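Local coordinates for outer membrane protein SusF (Bacteroides thetaiotaomicron, PDB 4FE9) that binds starch at the bacterial cell surface through its carbohydrate-binding modules, ahead of starch transport into the periplasm for degradation, at residues K330-L335 with G348-Y353; N369-G374 with A383-Q388; D389-P394 with F401-F406; A411-V416 with G424-T429; Q437-Y440 with D446-A449. All blocks are in the same frame, centred on the assembly; numbering follows the deposited sequence.

Contact 1. Residues K330-L335 with G348-Y353; sequences KDLAGL and GWYLVY
The hydroxyl of Tyr350 is hydrogen-bonded to the carbonyl O of Ile346, just before the strand, while it lies against Ala333 of the short helix 327-333. Its OH is 3.6 Å from CA of Ala333. No hydrogen bond joins the two segments, so the tip of the ring is anchored beside the helix rather than to it. The O of Leu332 stands 3.8 Å from the same OH and comes at the ring obliquely.

The main touch is a CH-pi contact. The methyl CB of Ala333 points toward the strand and lies over one face of the Tyr350 ring, 4.0 Å from its centroid and 24° off the ring normal. The methyl is shifted toward the rim, on the hydroxyl side, with CZ its nearest ring atom at 3.7 Å. The tyrosine reaches this place because CG stands anti to its own carbonyl carbon (chi1 -63°), which sends the ring out from the strand toward the helix.

Both segments belong to the second carbohydrate-binding module, whose antiparallel sheet is consistent with an immunoglobulin-like fold. Here a short helix packs against strand 348-357 of that sheet. Leu332 adds a looser apolar contact, with CG 4.3 Å from Tyr350 CE1. Gly334 then leaves the helical conformation with positive phi, and Leu335 N bonds back to Lys330 O at 3.0 Å. On the sheet side, Tyr350 also touches Phe301 of strand 294-301. Ala333 rests on Phe365 of strand 360-366, and its backbone is hydrogen-bonded to Gly345 and Ile346.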
# COMPACT_ATOMS: atom_id res chain seq x y z
N LYS A 330 8.52 14.73 1.48
CA LYS A 330 9.79 14.73 2.21
C LYS A 330 10.62 15.92 1.76
O LYS A 330 11.24 16.60 2.58
CB LYS A 330 10.55 13.43 1.95
CG LYS A 330 10.10 12.28 2.77
CD LYS A 330 10.83 11.04 2.37
CE LYS A 330 10.57 9.94 3.37
NZ LYS A 330 10.86 8.64 2.77
N ASP A 331 10.57 16.19 0.46
CA ASP A 331 11.27 17.32 -0.14
C ASP A 331 10.61 18.63 0.25
O ASP A 331 11.30 19.59 0.61
CB ASP A 331 11.26 17.19 -1.67
CG ASP A 331 12.23 16.12 -2.17
OD1 ASP A 331 12.16 15.78 -3.37
OD2 ASP A 331 13.00 15.58 -1.35
N LEU A 332 9.29 18.71 0.09
CA LEU A 332 8.59 19.96 0.34
C LEU A 332 8.82 20.46 1.76
O LEU A 332 9.11 21.65 1.97
CB LEU A 332 7.09 19.82 0.04
CG LEU A 332 6.28 21.07 0.40
CD1 LEU A 332 6.56 22.18 -0.62
CD2 LEU A 332 4.76 20.76 0.50
N ALA A 333 8.79 19.56 2.73
CA ALA A 333 8.78 19.98 4.14
C ALA A 333 10.05 19.57 4.86
O ALA A 333 10.19 19.79 6.07
CB ALA A 333 7.54 19.40 4.87
N GLY A 334 10.92 18.88 4.15
CA GLY A 334 12.17 18.43 4.73
C GLY A 334 11.97 17.42 5.82
O GLY A 334 12.61 17.50 6.87
N LEU A 335 11.10 16.42 5.57
CA LEU A 335 10.66 15.50 6.65
C LEU A 335 11.72 14.42 6.91
O LEU A 335 12.28 13.87 5.98
CB LEU A 335 9.33 14.82 6.27
CG LEU A 335 8.10 15.71 6.06
CD1 LEU A 335 6.95 14.86 5.51
CD2 LEU A 335 7.70 16.40 7.41
N GLY A 348 7.20 26.35 8.22
CA GLY A 348 6.13 26.86 7.35
C GLY A 348 4.74 26.33 7.72
O GLY A 348 4.59 25.58 8.69
N TRP A 349 3.73 26.89 7.06
CA TRP A 349 2.37 26.36 7.08
C TRP A 349 2.26 25.21 6.10
O TRP A 349 2.61 25.36 4.93
CB TRP A 349 1.34 27.46 6.71
CG TRP A 349 1.15 28.50 7.83
CD1 TRP A 349 1.81 29.69 7.97
CD2 TRP A 349 0.28 28.39 8.97
NE1 TRP A 349 1.49 30.27 9.19
CE2 TRP A 349 0.46 29.55 9.75
CE3 TRP A 349 -0.68 27.45 9.37
CZ2 TRP A 349 -0.24 29.78 10.93
CZ3 TRP A 349 -1.39 27.69 10.52
CH2 TRP A 349 -1.17 28.84 11.30
N TYR A 350 1.67 24.10 6.55
CA TYR A 350 1.45 22.94 5.69
C TYR A 350 0.03 22.39 5.86
O TYR A 350 -0.50 22.37 6.96
CB TYR A 350 2.45 21.84 6.05
CG TYR A 350 3.91 22.24 5.82
CD1 TYR A 350 4.43 22.31 4.54
CD2 TYR A 350 4.75 22.54 6.88
CE1 TYR A 350 5.75 22.70 4.32
CE2 TYR A 350 6.08 22.90 6.67
CZ TYR A 350 6.57 22.96 5.39
OH TYR A 350 7.89 23.34 5.17
N LEU A 351 -0.59 22.00 4.76
CA LEU A 351 -1.71 21.05 4.78
C LEU A 351 -1.21 19.64 5.07
O LEU A 351 -0.48 19.05 4.25
CB LEU A 351 -2.48 21.07 3.44
CG LEU A 351 -3.75 20.16 3.41
CD1 LEU A 351 -4.86 20.74 2.54
CD2 LEU A 351 -3.45 18.78 2.99
N VAL A 352 -1.49 19.16 6.28
CA VAL A 352 -1.15 17.82 6.65
C VAL A 352 -2.31 16.86 6.32
O VAL A 352 -3.47 17.11 6.70
CB VAL A 352 -0.86 17.75 8.14
CG1 VAL A 352 -0.59 16.34 8.55
CG2 VAL A 352 0.36 18.65 8.48
N TYR A 353 -2.00 15.80 5.59
CA TYR A 353 -2.99 14.78 5.23
C TYR A 353 -2.57 13.41 5.76
O TYR A 353 -1.42 13.00 5.55
CB TYR A 353 -3.13 14.75 3.72
CG TYR A 353 -3.93 13.59 3.17
CD1 TYR A 353 -3.33 12.37 2.91
CD2 TYR A 353 -5.26 13.75 2.82
CE1 TYR A 353 -4.04 11.32 2.33
CE2 TYR A 353 -5.98 12.73 2.24
CZ TYR A 353 -5.36 11.51 2.01
OH TYR A 353 -6.09 10.47 1.46

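Contact 2. Residues N369-G374 with A383-Q388; sequences NVYLMG and AQLVEQ. With NA (sodium ion), chain I.
The sodium-binding loop of the third carbohydrate-binding module folds back here over strand 371-374. Ala383 O binds the sodium ion at 2.2 Å. Ser377, Tyr378, Gly380 and Asp389 complete the site.

Leu385 is the centre of the packing. Its CA lies over one face of the Tyr371 ring, 4.0 Å from the centroid, in a CH-pi contact. Its methyl CD2 leans over the same ring, 3.7 Å from Tyr371 CD2, and the two side chains cross at about a right angle. The O of Val386 meets the ring edge in its plane, 3.5 Å from Tyr371 CE1. Met373 is bent at chi2 and chi3 (-80° and -59°), which turns its end back to the loop. There SD lies 3.8 Å from Leu385 CD2, and CE lies across the chain of Gln384, nearest to CG.

Water ties the backbones together. One molecule bridges Leu372 O and Leu385 N, 2.9 Å from each. A second accepts from Gly374 N and makes only a weak bond to Ala383 O.

Strand 371-374 pairs with strand 410-415, and from that strand Cys415 touches both Met373 and Leu385.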
# COMPACT_ATOMS: atom_id res chain seq x y z
N ASN A 369 -2.75 25.33 0.40
CA ASN A 369 -3.57 26.07 -0.57
C ASN A 369 -5.04 26.09 -0.16
O ASN A 369 -5.71 25.04 -0.20
CB ASN A 369 -3.46 25.44 -1.94
CG ASN A 369 -2.10 25.64 -2.56
OD1 ASN A 369 -1.29 26.40 -2.05
ND2 ASN A 369 -1.78 24.81 -3.52
N VAL A 370 -5.51 27.24 0.30
CA VAL A 370 -6.92 27.41 0.65
C VAL A 370 -7.58 28.19 -0.46
O VAL A 370 -6.98 29.11 -1.03
CB VAL A 370 -7.06 28.17 1.97
CG1 VAL A 370 -8.56 28.39 2.33
CG2 VAL A 370 -6.38 27.45 3.05
N TYR A 371 -8.79 27.78 -0.83
CA TYR A 371 -9.43 28.34 -2.01
C TYR A 371 -10.81 28.93 -1.72
O TYR A 371 -11.66 28.28 -1.09
CB TYR A 371 -9.57 27.29 -3.09
CG TYR A 371 -8.25 26.82 -3.69
CD1 TYR A 371 -7.73 27.44 -4.83
CD2 TYR A 371 -7.65 25.63 -3.25
CE1 TYR A 371 -6.62 26.92 -5.48
CE2 TYR A 371 -6.53 25.12 -3.88
CZ TYR A 371 -6.02 25.77 -5.00
OH TYR A 371 -4.90 25.28 -5.62
N LEU A 372 -11.06 30.09 -2.31
CA LEU A 372 -12.41 30.62 -2.44
C LEU A 372 -13.17 29.88 -3.52
O LEU A 372 -12.65 29.63 -4.62
CB LEU A 372 -12.37 32.11 -2.73
CG LEU A 372 -13.66 32.88 -2.46
CD1 LEU A 372 -13.96 32.94 -0.93
CD2 LEU A 372 -13.57 34.31 -3.06
N MET A 373 -14.40 29.50 -3.21
CA MET A 373 -15.23 28.77 -4.17
C MET A 373 -16.59 29.43 -4.29
O MET A 373 -17.09 30.02 -3.34
CB MET A 373 -15.42 27.31 -3.71
CG MET A 373 -14.12 26.59 -3.46
SD MET A 373 -13.41 26.05 -5.01
CE MET A 373 -14.71 24.98 -5.68
N GLY A 374 -17.22 29.22 -5.43
CA GLY A 374 -18.61 29.55 -5.61
C GLY A 374 -18.74 30.99 -6.04
O GLY A 374 -17.95 31.48 -6.86
N ALA A 383 -14.88 28.56 -12.86
CA ALA A 383 -13.48 28.27 -12.67
C ALA A 383 -13.28 27.90 -11.23
O ALA A 383 -13.58 28.69 -10.36
CB ALA A 383 -12.64 29.48 -13.02
N GLN A 384 -12.82 26.67 -10.98
CA GLN A 384 -12.76 26.11 -9.62
C GLN A 384 -11.34 25.74 -9.24
O GLN A 384 -10.69 24.99 -9.96
CB GLN A 384 -13.64 24.85 -9.51
CG GLN A 384 -15.13 25.13 -9.32
CD GLN A 384 -15.96 23.83 -9.35
OE1 GLN A 384 -15.51 22.78 -8.90
NE2 GLN A 384 -17.14 23.89 -9.95
N LEU A 385 -10.95 26.08 -8.02
CA LEU A 385 -9.63 25.74 -7.49
C LEU A 385 -8.51 26.39 -8.34
O LEU A 385 -7.45 25.80 -8.53
CB LEU A 385 -9.43 24.20 -7.44
CG LEU A 385 -10.29 23.32 -6.50
CD1 LEU A 385 -9.81 21.84 -6.56
CD2 LEU A 385 -10.28 23.82 -5.09
N VAL A 386 -8.77 27.57 -8.88
CA VAL A 386 -7.80 28.23 -9.76
C VAL A 386 -6.98 29.24 -9.01
O VAL A 386 -7.19 29.48 -7.82
CB VAL A 386 -8.48 28.89 -10.97
CG1 VAL A 386 -8.97 27.82 -11.94
CG2 VAL A 386 -9.65 29.80 -10.50
N GLU A 387 -5.89 29.67 -9.66
CA GLU A 387 -4.88 30.53 -9.01
C GLU A 387 -5.48 31.81 -8.39
O GLU A 387 -5.03 32.26 -7.34
CB GLU A 387 -3.80 30.89 -10.05
CG GLU A 387 -2.53 31.53 -9.47
CD GLU A 387 -1.42 31.67 -10.54
OE1 GLU A 387 -1.74 31.56 -11.76
OE2 GLU A 387 -0.24 31.87 -10.17
N GLN A 388 -6.46 32.41 -9.06
CA GLN A 388 -7.08 33.66 -8.58
C GLN A 388 -7.89 33.46 -7.30
O GLN A 388 -8.05 34.40 -6.48
CB GLN A 388 -7.99 34.24 -9.66
CG GLN A 388 -7.33 34.35 -11.03
CD GLN A 388 -7.11 33.01 -11.66
OE1 GLN A 388 -6.61 32.09 -11.01
NE2 GLN A 388 -7.54 32.87 -12.91
NA NA I . -13.91 30.51 -9.20
O HOH W 1 -12.52 28.36 -7.19
O HOH W 2 -15.36 28.21 -7.41

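Contact 3. Residues D389-P394 with F401-F406; sequences DLFTVP and FVSPAF. With NA (sodium ion), chain I.
Phe391 and Phe401 each turn a ring face to a group of the opposite segment. This happens beside a single antiparallel beta bridge in the third carbohydrate-binding module. The bridge pairs Thr392 with Val402 as a hydrogen-bonded pair. Thr392 N gives a 2.9 Å bond to Val402 O, and Val402 N returns one of 3.2 Å to Thr392 O on a lone pair. Strand 401-402 also pairs with strand 458-461.

The Phe391 ring lies under Ser403. Ser403 CB sits over one face, 3.5 Å from the centroid and 19° off the normal, shifted toward CE2 and CZ. Ser403 OG is hydrogen-bonded to Val458 N. At the edge of the same ring, near its plane, Phe401 CB approaches CD1 to 3.8 Å. The ring continues inward to Leu372, Ile414 and Leu460. With an alanine here, the methylene of Ser403 would probably lose its aromatic floor and a gap would open among these core residues.

Phe401 meets a proline instead. Pro394 CD stands over the centre of its ring, 3.5 Å from the centroid and 9° off the normal. Val393 runs alongside and points the same way, with CG1 touching CE2. Trp349 and Phe462 meet the Phe401 ring edge-to-face.

At the other end, Pro404 CG packs against Leu390 O at 3.6 Å. The side chain of Asp389 leaves its backbone away from 401-406, with CG anti to its carbonyl carbon (chi1 -68°), and its OD2 binds the sodium ion at 2.2 Å.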
# COMPACT_ATOMS: atom_id res chain seq x y z
N ASP A 389 -8.41 32.24 -7.11
CA ASP A 389 -9.26 31.94 -5.96
C ASP A 389 -8.43 31.48 -4.75
O ASP A 389 -8.95 31.33 -3.64
CB ASP A 389 -10.35 30.93 -6.35
CG ASP A 389 -11.38 31.52 -7.34
OD1 ASP A 389 -11.45 32.76 -7.44
OD2 ASP A 389 -12.12 30.77 -7.99
N LEU A 390 -7.10 31.54 -4.92
CA LEU A 390 -6.17 31.12 -3.86
C LEU A 390 -6.02 32.16 -2.75
O LEU A 390 -5.99 33.35 -3.02
CB LEU A 390 -4.81 30.82 -4.49
CG LEU A 390 -3.81 30.04 -3.67
CD1 LEU A 390 -4.08 28.57 -3.83
CD2 LEU A 390 -2.37 30.39 -4.14
N PHE A 391 -5.97 31.73 -1.49
CA PHE A 391 -5.81 32.64 -0.38
C PHE A 391 -4.30 32.92 -0.26
O PHE A 391 -3.50 31.97 -0.20
CB PHE A 391 -6.27 32.00 0.95
CG PHE A 391 -7.75 32.15 1.25
CD1 PHE A 391 -8.16 32.40 2.55
CD2 PHE A 391 -8.71 31.72 0.34
CE1 PHE A 391 -9.52 32.37 2.90
CE2 PHE A 391 -10.09 31.76 0.66
CZ PHE A 391 -10.47 32.08 1.95
N THR A 392 -3.94 34.17 0.01
CA THR A 392 -2.58 34.48 0.43
C THR A 392 -2.25 33.77 1.73
O THR A 392 -3.08 33.71 2.65
CB THR A 392 -2.35 36.01 0.63
OG1 THR A 392 -2.64 36.35 1.98
CG2 THR A 392 -3.21 36.81 -0.31
N VAL A 393 -0.98 33.35 1.86
CA VAL A 393 -0.49 32.60 3.02
C VAL A 393 0.37 33.48 3.95
O VAL A 393 1.37 34.03 3.54
CB VAL A 393 0.38 31.38 2.54
CG1 VAL A 393 0.90 30.60 3.72
CG2 VAL A 393 -0.42 30.48 1.63
N PRO A 394 0.07 33.48 5.25
CA PRO A 394 0.85 34.29 6.16
C PRO A 394 2.29 33.77 6.31
O PRO A 394 2.51 32.54 6.35
CB PRO A 394 0.10 34.14 7.48
CG PRO A 394 -0.50 32.76 7.41
CD PRO A 394 -0.82 32.53 5.96
N PHE A 401 -4.59 33.64 6.66
CA PHE A 401 -4.83 33.49 5.25
C PHE A 401 -5.93 34.46 4.87
O PHE A 401 -6.88 34.65 5.62
CB PHE A 401 -5.25 32.03 4.93
CG PHE A 401 -4.21 30.98 5.31
CD1 PHE A 401 -3.90 30.75 6.62
CD2 PHE A 401 -3.59 30.22 4.34
CE1 PHE A 401 -2.92 29.81 6.97
CE2 PHE A 401 -2.64 29.26 4.68
CZ PHE A 401 -2.31 29.06 6.01
N VAL A 402 -5.81 35.08 3.70
CA VAL A 402 -6.79 36.06 3.26
C VAL A 402 -7.17 35.82 1.84
O VAL A 402 -6.33 35.50 1.02
CB VAL A 402 -6.23 37.53 3.44
CG1 VAL A 402 -7.30 38.57 3.04
CG2 VAL A 402 -5.79 37.75 4.88
N SER A 403 -8.48 35.81 1.59
CA SER A 403 -9.02 35.54 0.27
C SER A 403 -8.91 36.76 -0.63
O SER A 403 -8.78 37.88 -0.14
CB SER A 403 -10.49 35.09 0.37
OG SER A 403 -11.31 36.12 0.94
N PRO A 404 -9.01 36.55 -1.94
CA PRO A 404 -9.26 37.58 -2.96
C PRO A 404 -10.62 38.22 -2.74
O PRO A 404 -11.61 37.51 -2.62
CB PRO A 404 -9.30 36.78 -4.27
CG PRO A 404 -8.75 35.40 -3.91
CD PRO A 404 -9.10 35.19 -2.50
N ALA A 405 -10.67 39.55 -2.71
CA ALA A 405 -11.92 40.27 -2.43
C ALA A 405 -13.09 39.73 -3.28
O ALA A 405 -12.93 39.47 -4.48
CB ALA A 405 -11.73 41.79 -2.68
N PHE A 406 -14.28 39.62 -2.68
CA PHE A 406 -15.45 39.08 -3.42
C PHE A 406 -15.76 39.91 -4.68
O PHE A 406 -15.72 41.13 -4.65
CB PHE A 406 -16.69 39.00 -2.52
CG PHE A 406 -16.47 38.22 -1.25
CD1 PHE A 406 -15.49 37.25 -1.17
CD2 PHE A 406 -17.30 38.42 -0.16
CE1 PHE A 406 -15.26 36.59 0.04
CE2 PHE A 406 -17.11 37.71 1.01
CZ PHE A 406 -16.10 36.77 1.09
NA NA I . -13.91 30.51 -9.20

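Contact 4. Residues A411-V416 with G424-T429; sequences AVRICV and GDWWKT
Two hydrogen bonds join Val416 to Thr429. Val416 N donates to Thr429 O at 3.2 Å, nearly along the C=O axis. Thr429 OG1 donates to Val416 O at 2.8 Å, but from above the carbonyl plane, 68° out of it. OG1 stands between its own N and carbonyl carbon (chi1 57°), which brings it up to that oxygen. A valine in place of Thr429 would probably leave Val416 O without its hydroxyl donor, with one of the two bonds gone.

The apolar contacts lie beside these bonds. Val416 CG2 packs on Thr429 CB at 3.6 Å. Cys415 CB meets the edge of the Trp426 ring at CE3, also 3.6 Å away. Cys415 SG makes an oblique sulfur-aromatic contact with the six-membered ring, 4.9 Å from its centroid.

Arg413 brings its charged end to the far end of the indole. Its chain bends at chi2 and chi3, and Trp426 CH2 comes over one face of the guanidinium, 3.6 Å from NH2. The two planes are 53° apart, so this is no parallel stack. Arg413 NE forms a salt bridge with Glu430.

The contact closes the 3-10 segment that runs through 424-428 onto strand 410-415 of the third carbohydrate-binding module. Thr429 serves both the N and the O of the buried Val416. The indole meets Cys415 CB at CE3 and the charged guanidinium at CH2, so its rim serves apolar and cationic partners alike.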
# COMPACT_ATOMS: atom_id res chain seq x y z
N ALA A 411 -23.24 33.42 -1.69
CA ALA A 411 -22.86 32.52 -0.60
C ALA A 411 -21.36 32.24 -0.69
O ALA A 411 -20.83 32.03 -1.77
CB ALA A 411 -23.64 31.22 -0.69
N VAL A 412 -20.67 32.40 0.43
CA VAL A 412 -19.26 32.08 0.55
C VAL A 412 -19.07 30.56 0.70
O VAL A 412 -19.73 29.93 1.50
CB VAL A 412 -18.64 32.77 1.76
CG1 VAL A 412 -17.14 32.42 1.88
CG2 VAL A 412 -18.84 34.30 1.66
N ARG A 413 -18.20 29.99 -0.12
CA ARG A 413 -17.65 28.66 0.13
C ARG A 413 -16.12 28.70 0.16
O ARG A 413 -15.49 29.52 -0.55
CB ARG A 413 -18.14 27.68 -0.95
CG ARG A 413 -19.66 27.58 -1.07
CD ARG A 413 -20.29 26.81 0.14
NE ARG A 413 -20.21 25.34 -0.02
CZ ARG A 413 -21.09 24.59 -0.70
NH1 ARG A 413 -22.05 25.17 -1.43
NH2 ARG A 413 -20.96 23.26 -0.73
N ILE A 414 -15.52 27.91 1.06
CA ILE A 414 -14.06 27.83 1.20
C ILE A 414 -13.67 26.34 1.27
O ILE A 414 -14.38 25.52 1.90
CB ILE A 414 -13.58 28.51 2.50
CG1 ILE A 414 -14.39 29.78 2.79
CG2 ILE A 414 -12.05 28.81 2.44
CD1 ILE A 414 -14.26 30.27 4.22
N CYS A 415 -12.54 25.98 0.65
CA CYS A 415 -12.00 24.64 0.80
C CYS A 415 -10.45 24.56 0.74
O CYS A 415 -9.76 25.56 0.44
CB CYS A 415 -12.61 23.68 -0.23
SG CYS A 415 -12.00 23.95 -1.92
N VAL A 416 -9.94 23.40 1.15
CA VAL A 416 -8.69 22.87 0.61
C VAL A 416 -9.01 21.72 -0.33
O VAL A 416 -10.18 21.38 -0.51
CB VAL A 416 -7.78 22.35 1.73
CG1 VAL A 416 -7.42 23.48 2.70
CG2 VAL A 416 -8.48 21.22 2.48
N GLY A 424 -13.29 17.40 -8.26
CA GLY A 424 -14.74 17.28 -8.16
C GLY A 424 -15.21 17.13 -6.71
O GLY A 424 -16.32 17.50 -6.39
N ASP A 425 -14.35 16.57 -5.87
CA ASP A 425 -14.67 16.29 -4.47
C ASP A 425 -14.03 17.31 -3.53
O ASP A 425 -13.75 17.00 -2.35
CB ASP A 425 -14.20 14.89 -4.10
CG ASP A 425 -15.06 13.78 -4.73
OD1 ASP A 425 -16.17 14.10 -5.24
OD2 ASP A 425 -14.62 12.61 -4.71
N TRP A 426 -13.85 18.53 -4.02
CA TRP A 426 -13.36 19.62 -3.17
C TRP A 426 -14.21 19.77 -1.90
O TRP A 426 -13.69 20.08 -0.84
CB TRP A 426 -13.37 20.94 -3.95
CG TRP A 426 -14.74 21.39 -4.30
CD1 TRP A 426 -15.46 21.04 -5.40
CD2 TRP A 426 -15.63 22.16 -3.47
NE1 TRP A 426 -16.73 21.58 -5.34
CE2 TRP A 426 -16.85 22.30 -4.18
CE3 TRP A 426 -15.50 22.79 -2.23
CZ2 TRP A 426 -17.95 22.99 -3.65
CZ3 TRP A 426 -16.58 23.50 -1.71
CH2 TRP A 426 -17.78 23.61 -2.43
N TRP A 427 -15.51 19.47 -2.00
CA TRP A 427 -16.44 19.74 -0.87
C TRP A 427 -16.23 18.72 0.27
O TRP A 427 -16.83 18.85 1.32
CB TRP A 427 -17.87 19.66 -1.35
CG TRP A 427 -18.14 18.44 -2.14
CD1 TRP A 427 -18.02 18.30 -3.49
CD2 TRP A 427 -18.51 17.17 -1.64
NE1 TRP A 427 -18.27 17.01 -3.85
CE2 TRP A 427 -18.55 16.28 -2.73
CE3 TRP A 427 -18.76 16.66 -0.34
CZ2 TRP A 427 -18.95 14.94 -2.61
CZ3 TRP A 427 -19.12 15.30 -0.21
CH2 TRP A 427 -19.18 14.45 -1.34
N LYS A 428 -15.47 17.67 0.02
CA LYS A 428 -15.12 16.72 1.09
C LYS A 428 -14.23 17.32 2.17
O LYS A 428 -14.05 16.74 3.23
CB LYS A 428 -14.52 15.45 0.50
CG LYS A 428 -15.59 14.59 -0.23
CD LYS A 428 -14.98 13.39 -0.97
CE LYS A 428 -16.09 12.58 -1.60
NZ LYS A 428 -15.67 11.22 -1.88
N THR A 429 -13.60 18.45 1.85
CA THR A 429 -12.74 19.13 2.78
C THR A 429 -13.03 20.62 2.73
O THR A 429 -12.20 21.44 2.32
CB THR A 429 -11.19 18.86 2.48
OG1 THR A 429 -10.88 19.24 1.14
CG2 THR A 429 -10.86 17.35 2.66

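Contact 5. Residues Q437-Y440 with D446-A449; sequences QIAY and DQAA. With EDO (1,2-ethanediol), chain F.
One side-chain amide makes the whole polar link between Gln447 and Ala439, and it reaches the strand carbonyl from above. Gln447 NE2 donates to Ala439 O at 2.9 Å. On the donor side the bond is nearly straight, 172° at the hydrogen, and the oxygen lies in the amide plane of the glutamine. On the acceptor side the nitrogen stands 63° out of the carbonyl plane, so the bond does not use a lone pair direction.

The contact belongs to the third carbohydrate-binding module and its antiparallel sheet. It ties strand 437-440 to the loop that leads on to strand 451-452. Strand 437-440 pairs with strand 430-434, where Ala439 is bonded through its backbone to Ile432. Gln447 also touches Ile432 and Arg441.

The reach of the glutamine follows from its torsions. CG is anti to the carbonyl carbon (chi1 -64°), and the chain is extended beyond it, so the amide bridges two backbones whose nearest CA atoms, those of Tyr440 and Gln447, are 8.9 Å apart. The methyl of Ala439 points toward the loop and comes to 3.9 Å from Gln447 NE2. The same nitrogen lies 3.5 Å from Tyr440 C.

Tyr440 itself points away from the loop. Ile438 CG2 lies over one face of its ring, shifted toward the rim, and Phe462 touches it too. A 1,2-ethanediol, probably from the crystallisation liquor, is hydrogen-bonded to Ala284 O and Ile298 N, and its O1 donates to Tyr440 OH at 3.1 Å.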
# COMPACT_ATOMS: atom_id res chain seq x y z
N GLN A 437 -15.83 31.74 14.47
CA GLN A 437 -15.10 30.48 14.52
C GLN A 437 -14.98 29.78 13.14
O GLN A 437 -15.88 29.87 12.30
CB GLN A 437 -15.77 29.55 15.48
CG GLN A 437 -14.84 28.94 16.44
CD GLN A 437 -15.04 29.47 17.80
OE1 GLN A 437 -16.08 30.04 18.09
NE2 GLN A 437 -14.10 29.19 18.68
N ILE A 438 -13.87 29.09 12.89
CA ILE A 438 -13.83 28.20 11.73
C ILE A 438 -14.65 26.96 12.02
O ILE A 438 -14.49 26.35 13.06
CB ILE A 438 -12.40 27.80 11.34
CG1 ILE A 438 -11.53 29.06 11.21
CG2 ILE A 438 -12.43 27.05 10.01
CD1 ILE A 438 -10.16 28.81 10.58
N ALA A 439 -15.72 26.76 11.23
CA ALA A 439 -16.56 25.55 11.33
C ALA A 439 -16.28 24.63 10.16
O ALA A 439 -16.67 24.93 9.01
CB ALA A 439 -18.05 25.93 11.34
N TYR A 440 -15.68 23.49 10.45
CA TYR A 440 -15.40 22.50 9.44
C TYR A 440 -16.64 21.68 9.13
O TYR A 440 -17.24 21.06 10.04
CB TYR A 440 -14.28 21.57 9.92
CG TYR A 440 -12.98 22.29 10.12
CD1 TYR A 440 -12.20 22.64 9.04
CD2 TYR A 440 -12.59 22.74 11.39
CE1 TYR A 440 -11.04 23.37 9.20
CE2 TYR A 440 -11.43 23.48 11.56
CZ TYR A 440 -10.63 23.75 10.47
OH TYR A 440 -9.43 24.43 10.63
N ASP A 446 -24.22 19.70 3.68
CA ASP A 446 -23.99 21.10 3.34
C ASP A 446 -24.19 21.93 4.59
O ASP A 446 -25.15 21.71 5.31
CB ASP A 446 -24.97 21.56 2.28
CG ASP A 446 -24.68 20.94 0.90
OD1 ASP A 446 -25.51 21.12 -0.01
OD2 ASP A 446 -23.58 20.40 0.70
N GLN A 447 -23.34 22.92 4.79
CA GLN A 447 -23.47 23.83 5.91
C GLN A 447 -24.47 24.92 5.59
O GLN A 447 -24.72 25.23 4.41
CB GLN A 447 -22.10 24.43 6.29
CG GLN A 447 -21.10 23.34 6.79
CD GLN A 447 -19.71 23.88 7.03
OE1 GLN A 447 -19.06 24.31 6.04
NE2 GLN A 447 -19.26 23.87 8.20
N ALA A 448 -25.04 25.51 6.63
CA ALA A 448 -25.90 26.69 6.47
C ALA A 448 -25.16 27.81 5.75
O ALA A 448 -23.94 27.95 5.89
CB ALA A 448 -26.42 27.17 7.84
N ALA A 449 -25.84 28.41 4.78
CA ALA A 449 -25.22 29.36 3.86
C ALA A 449 -24.75 30.60 4.64
O ALA A 449 -25.45 31.07 5.53
CB ALA A 449 -26.21 29.77 2.76
C1 EDO F . -6.70 22.84 11.70
O1 EDO F . -6.75 22.94 10.27
C2 EDO F . -7.24 21.48 12.07
O2 EDO F . -7.27 21.37 13.50

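Overall arrangement
Contact 1 lies in the second carbohydrate-binding module and contacts 2 to 5 in the third. The modules meet where Trp349 packs on Pro394 and Phe401 of contact 3, and where Leu351 CD1 comes to 3.4 Å from Val416 CB of contact 4. Contacts 2 and 3 have centres about 9 Å apart and share the sodium ion, through Ala383 and Asp389. Backbone bonds probably join them too, such as Leu372 N to Asp389 O at 2.8 Å. Contact 4 is equally near contact 2, on the neighbouring strand of one sheet. Contact 5 reaches that sheet as well, its centre about 11 Å from that of contact 4.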